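SusD superfamily protein (PDB 3OTN) probably binds carbohydrate or other nutrients at the outer membrane as a member of the SusD family. Local coordinates at residues L365-A368 with E369-N373; Q381-D384 with I385-I389. All blocks are in the same frame, centred on the assembly; numbering follows the deposited sequence. Where two conformers were deposited one is given.

How the contacts relate
Contacts 1 and 2 lie on two helices that follow each other in the chain, 360-375 and 380-392, with centres about 11 Å apart. Each is a local contact between neighbouring turns of its own helix, and the two touch. Ser382 of contact 2 is the main point of junction. Its OG lies 2.7 Å from OE1 of Gln371, a probable hydrogen bond, and 3.4 Å from CA of Ala368. Further along, CG of Leu365 packs 3.5 Å from CD1 of Ile389. Contact 1 is buried, whereas contact 2 is partly buried and carries a 1,2-ethanediol on Gln381 and, in one conformer, Gln388. The diol is probably from the crystallisation liquor.

Contact 1 (L365-A368 with E369-N373); sequences LMYA and EAQVN
Tyr367 and Gln371, one helical turn apart, form the main side-chain pair. CB of Gln371 sits over one face of the tyrosine ring, 4.1 Å from its centroid and displaced toward the rim, a CH-pi contact. CG of Gln371 continues outward to 3.6 Å from Tyr367 OH. Ring and amide planes are 30° apart. Gln371 then bends at chi2 (-89°), which turns its amide away from the ring. OE1 is hydrogen-bonded by Ser382 and by Asn379 N, while Tyr367 OH bonds Asn379 ND2. With an alanine here instead of Tyr367, the Gln371 methylenes would probably lose their aromatic cover and Asn379 ND2 this hydroxyl partner.

Glu369 leaves another side of the helix as an extended chain. Its OE1 accepts from a water at 2.6 Å, which also donates a weak bond to Leu365 O. OE2 forms a salt bridge with Arg430 and accepts from Trp411 NE1. The backbone bond from Glu369 N to Leu365 O (2.9 Å) joins the same two residues directly. Helix 360-375 is packed among several others: Tyr367 touches helices 210-225 and 380-392, Met366 reaches helix 187-202, and Glu369 lies against helix 403-418.

Contact 2 (Q381-D384 with I385-I389); sequences QSID and IVNQI. With EDO (1,2-ethanediol), chain S.
Asp384 and Asn387 are linked across the turn by a water. It donates to OD1 of Asp384 at 2.6 Å and accepts from ND2 of Asn387 at 2.8 Å. Both side chains have further partners: Asp384 OD1 takes a bond from Gln380 NE2, and Asn387 OD1 accepts from Phe398 N. The amide of Asn387 thus uses its oxygen and its nitrogen on different partners, which should limit its rotation.

A bound 1,2-ethanediol is held by Gln381, whose NE2 donates to its O1 at 2.9 Å. This bond is fairly straight, with an N-H...O angle of 159°. Gln381 starts with CG anti to the backbone N (chi1 178°) and bends at chi2. NE2 of Gln388, on a chain extended beyond CG, reaches the same O1 at 3.1 Å in one of its two conformers, so this second bond is less certain. Tyr360 OH also bonds the diol.

The remaining side-chain contacts are van der Waals. Ile383 and Asn387 lie side by side and point the same way, with CG2 of Ile383 3.7 Å from ND2 of Asn387. CG1 of Ile385 is likewise 3.7 Å from Gln381 NE2. CG of Gln381 lies 4.0 Å from CD1 of Ile385.

Backbone bonds tie each residue from Gln381 to Asp384 to the one four places on, as from Val386 N to Ser382 O (3.1 Å). This is the regular alpha-helical pattern. Ile385 and Val386 face the neighbouring helices. Ile385 touches helices 360-375 and 210-225, and Val386 touches helix 403-418. The polar side chains bind water and diol on a partly exposed flank. This is the pattern of an amphipathic helix, consistent with the TPR-like helical part of the SusD fold.

Contact 1 (L365-A368 with E369-N373)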
loop_
_atom_site.group_PDB
_atom_site.type_symbol
_atom_site.label_atom_id
_atom_site.label_comp_id
_atom_site.label_asym_id
_atom_site.label_seq_id
_atom_site.Cartn_x
_atom_site.Cartn_y
_atom_site.Cartn_z
ATOM N N LEU A 365 0.953 14.416 -2.389
ATOM C CA LEU A 365 1.002 14.180 -3.832
ATOM C C LEU A 365 -0.403 13.866 -4.379
ATOM O O LEU A 365 -0.705 14.234 -5.495
ATOM C CB LEU A 365 1.990 13.068 -4.153
ATOM C CG LEU A 365 3.453 13.452 -3.890
ATOM C CD1 LEU A 365 4.322 12.190 -3.914
ATOM C CD2 LEU A 365 3.921 14.444 -4.958
HETATM N N MSE A 366 -1.266 13.200 -3.599
HETATM C CA MSE A 366 -2.681 13.031 -3.989
HETATM C C MSE A 366 -3.402 14.362 -4.090
HETATM O O MSE A 366 -4.196 14.534 -5.005
HETATM C CB MSE A 366 -3.428 12.088 -3.038
HETATM C CG MSE A 366 -3.006 10.641 -3.179
HETATM SE SE MSE A 366 -4.309 9.469 -2.324
HETATM C CE MSE A 366 -4.074 9.992 -0.496
ATOM N N TYR A 367 -3.111 15.305 -3.182
ATOM C CA TYR A 367 -3.653 16.663 -3.326
ATOM C C TYR A 367 -3.199 17.317 -4.633
ATOM O O TYR A 367 -4.055 17.811 -5.390
ATOM C CB TYR A 367 -3.334 17.614 -2.154
ATOM C CG TYR A 367 -3.899 19.019 -2.422
ATOM C CD1 TYR A 367 -5.238 19.316 -2.191
ATOM C CD2 TYR A 367 -3.096 20.022 -2.963
ATOM C CE1 TYR A 367 -5.761 20.589 -2.494
ATOM C CE2 TYR A 367 -3.599 21.287 -3.242
ATOM C CZ TYR A 367 -4.941 21.555 -3.005
ATOM O OH TYR A 367 -5.431 22.795 -3.293
ATOM N N ALA A 368 -1.883 17.358 -4.885
ATOM C CA ALA A 368 -1.339 17.957 -6.128
ATOM C C ALA A 368 -1.979 17.335 -7.374
ATOM O O ALA A 368 -2.334 18.055 -8.311
ATOM C CB ALA A 368 0.189 17.834 -6.214
ATOM N N GLU A 369 -2.114 16.012 -7.379
ATOM C CA GLU A 369 -2.688 15.312 -8.534
ATOM C C GLU A 369 -4.149 15.654 -8.748
ATOM O O GLU A 369 -4.544 16.033 -9.840
ATOM C CB GLU A 369 -2.466 13.790 -8.444
ATOM C CG GLU A 369 -2.998 13.060 -9.692
ATOM C CD GLU A 369 -2.582 11.585 -9.801
ATOM O OE1 GLU A 369 -1.872 11.094 -8.927
ATOM O OE2 GLU A 369 -2.949 10.939 -10.809
ATOM N N ALA A 370 -4.954 15.528 -7.706
ATOM C CA ALA A 370 -6.375 15.867 -7.784
ATOM C C ALA A 370 -6.606 17.330 -8.173
ATOM O O ALA A 370 -7.500 17.639 -8.986
ATOM C CB ALA A 370 -7.072 15.565 -6.434
ATOM N N GLN A 371 -5.824 18.227 -7.559
ATOM C CA GLN A 371 -5.975 19.670 -7.754
ATOM C C GLN A 371 -5.692 20.047 -9.202
ATOM O O GLN A 371 -6.496 20.765 -9.826
ATOM C CB GLN A 371 -5.073 20.475 -6.788
ATOM C CG GLN A 371 -5.279 21.970 -6.840
ATOM C CD GLN A 371 -4.394 22.657 -7.885
ATOM O OE1 GLN A 371 -3.194 22.415 -7.930
ATOM N NE2 GLN A 371 -4.982 23.515 -8.709
ATOM N N VAL A 372 -4.572 19.565 -9.744
ATOM C CA VAL A 372 -4.244 19.888 -11.125
ATOM C C VAL A 372 -5.260 19.291 -12.121
ATOM O O VAL A 372 -5.564 19.907 -13.137
ATOM C CB VAL A 372 -2.790 19.530 -11.530
ATOM C CG1 VAL A 372 -2.599 18.030 -11.694
ATOM C CG2 VAL A 372 -2.446 20.262 -12.818
ATOM N N ASN A 373 -5.778 18.113 -11.817
ATOM C CA ASN A 373 -6.787 17.474 -12.651
ATOM C C ASN A 373 -8.134 18.200 -12.574
ATOM O O ASN A 373 -8.780 18.396 -13.586
ATOM C CB ASN A 373 -6.945 15.979 -12.263
ATOM C CG ASN A 373 -5.982 15.055 -13.019
ATOM O OD1 ASN A 373 -6.086 14.913 -14.228
ATOM N ND2 ASN A 373 -5.087 14.393 -12.297
HETATM O O HOH W 1 -1.338 11.550 -6.400
#

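Contact 2 (Q381-D384 with I385-I389)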
loop_
_atom_site.group_PDB
_atom_site.type_symbol
_atom_site.label_atom_id
_atom_site.label_comp_id
_atom_site.label_asym_id
_atom_site.label_seq_id
_atom_site.Cartn_x
_atom_site.Cartn_y
_atom_site.Cartn_z
ATOM N N GLN A 381 -0.249 25.728 -3.529
ATOM C CA GLN A 381 -0.124 24.624 -2.576
ATOM C C GLN A 381 0.501 23.401 -3.262
ATOM O O GLN A 381 1.386 22.771 -2.699
ATOM C CB GLN A 381 -1.496 24.270 -1.985
ATOM C CG GLN A 381 -1.508 23.100 -0.994
ATOM C CD GLN A 381 -0.641 23.343 0.220
ATOM O OE1 GLN A 381 -1.150 23.801 1.224
ATOM N NE2 GLN A 381 0.682 23.047 0.134
ATOM N N SER A 382 0.076 23.124 -4.494
ATOM C CA SER A 382 0.580 21.972 -5.265
ATOM C C SER A 382 2.007 22.207 -5.699
ATOM O O SER A 382 2.830 21.303 -5.624
ATOM C CB SER A 382 -0.316 21.694 -6.482
ATOM O OG SER A 382 -1.626 21.315 -6.081
ATOM N N ILE A 383 2.301 23.427 -6.145
ATOM C CA ILE A 383 3.654 23.817 -6.513
ATOM C C ILE A 383 4.583 23.626 -5.319
ATOM O O ILE A 383 5.646 23.028 -5.456
ATOM C CB ILE A 383 3.716 25.275 -7.030
ATOM C CG1 ILE A 383 3.081 25.361 -8.428
ATOM C CG2 ILE A 383 5.176 25.822 -7.080
ATOM C CD1 ILE A 383 2.857 26.777 -8.913
ATOM N N ASP A 384 4.162 24.116 -4.151
ATOM C CA ASP A 384 4.970 23.994 -2.930
ATOM C C ASP A 384 5.184 22.518 -2.536
ATOM O O ASP A 384 6.252 22.163 -2.091
ATOM C CB ASP A 384 4.335 24.777 -1.753
ATOM C CG ASP A 384 4.423 26.283 -1.913
ATOM O OD1 ASP A 384 5.204 26.783 -2.750
ATOM O OD2 ASP A 384 3.693 26.990 -1.185
ATOM N N ILE A 385 4.172 21.668 -2.706
ATOM C CA ILE A 385 4.269 20.227 -2.376
ATOM C C ILE A 385 5.360 19.543 -3.226
ATOM O O ILE A 385 6.257 18.892 -2.681
ATOM C CB ILE A 385 2.882 19.531 -2.544
ATOM C CG1 ILE A 385 1.982 19.877 -1.357
ATOM C CG2 ILE A 385 2.998 17.984 -2.751
ATOM C CD1 ILE A 385 0.480 19.648 -1.621
ATOM N N VAL A 386 5.315 19.764 -4.537
ATOM C CA VAL A 386 6.319 19.228 -5.441
ATOM C C VAL A 386 7.718 19.750 -5.092
ATOM O O VAL A 386 8.674 18.979 -5.058
ATOM C CB VAL A 386 5.964 19.507 -6.932
ATOM C CG1 VAL A 386 7.130 19.228 -7.823
ATOM C CG2 VAL A 386 4.781 18.621 -7.346
ATOM N N ASN A 387 7.839 21.038 -4.779
ATOM C CA ASN A 387 9.160 21.586 -4.417
ATOM C C ASN A 387 9.707 21.136 -3.051
ATOM O O ASN A 387 10.915 21.015 -2.889
ATOM C CB ASN A 387 9.152 23.107 -4.536
ATOM C CG ASN A 387 9.062 23.576 -5.982
ATOM O OD1 ASN A 387 9.452 22.868 -6.911
ATOM N ND2 ASN A 387 8.557 24.774 -6.172
ATOM N N GLN A 388 8.818 20.881 -2.090
ATOM C CA GLN A 388 9.217 20.348 -0.780
ATOM C C GLN A 388 9.759 18.923 -0.931
ATOM O O GLN A 388 10.793 18.597 -0.375
ATOM C CB GLN A 388 8.045 20.394 0.217
ATOM C CG GLN A 388 7.660 21.820 0.680
ATOM C CD GLN A 388 6.182 21.936 1.081
ATOM O OE1 GLN A 388 5.460 20.929 1.137
ATOM N NE2 GLN A 388 5.723 23.168 1.342
ATOM N N ILE A 389 9.054 18.087 -1.708
ATOM C CA ILE A 389 9.454 16.684 -1.942
ATOM C C ILE A 389 10.751 16.619 -2.718
ATOM O O ILE A 389 11.655 15.886 -2.360
ATOM C CB ILE A 389 8.273 15.836 -2.546
ATOM C CG1 ILE A 389 7.126 15.787 -1.502
ATOM C CG2 ILE A 389 8.737 14.428 -2.952
ATOM C CD1 ILE A 389 5.766 15.396 -2.073
HETATM C C1 EDO S . 2.133 21.971 2.897
HETATM O O1 EDO S . 2.755 22.982 2.095
HETATM C C2 EDO S . 3.165 20.922 3.290
HETATM O O2 EDO S . 2.831 20.390 4.579
HETATM O O HOH W 2 7.389 26.381 -4.167
#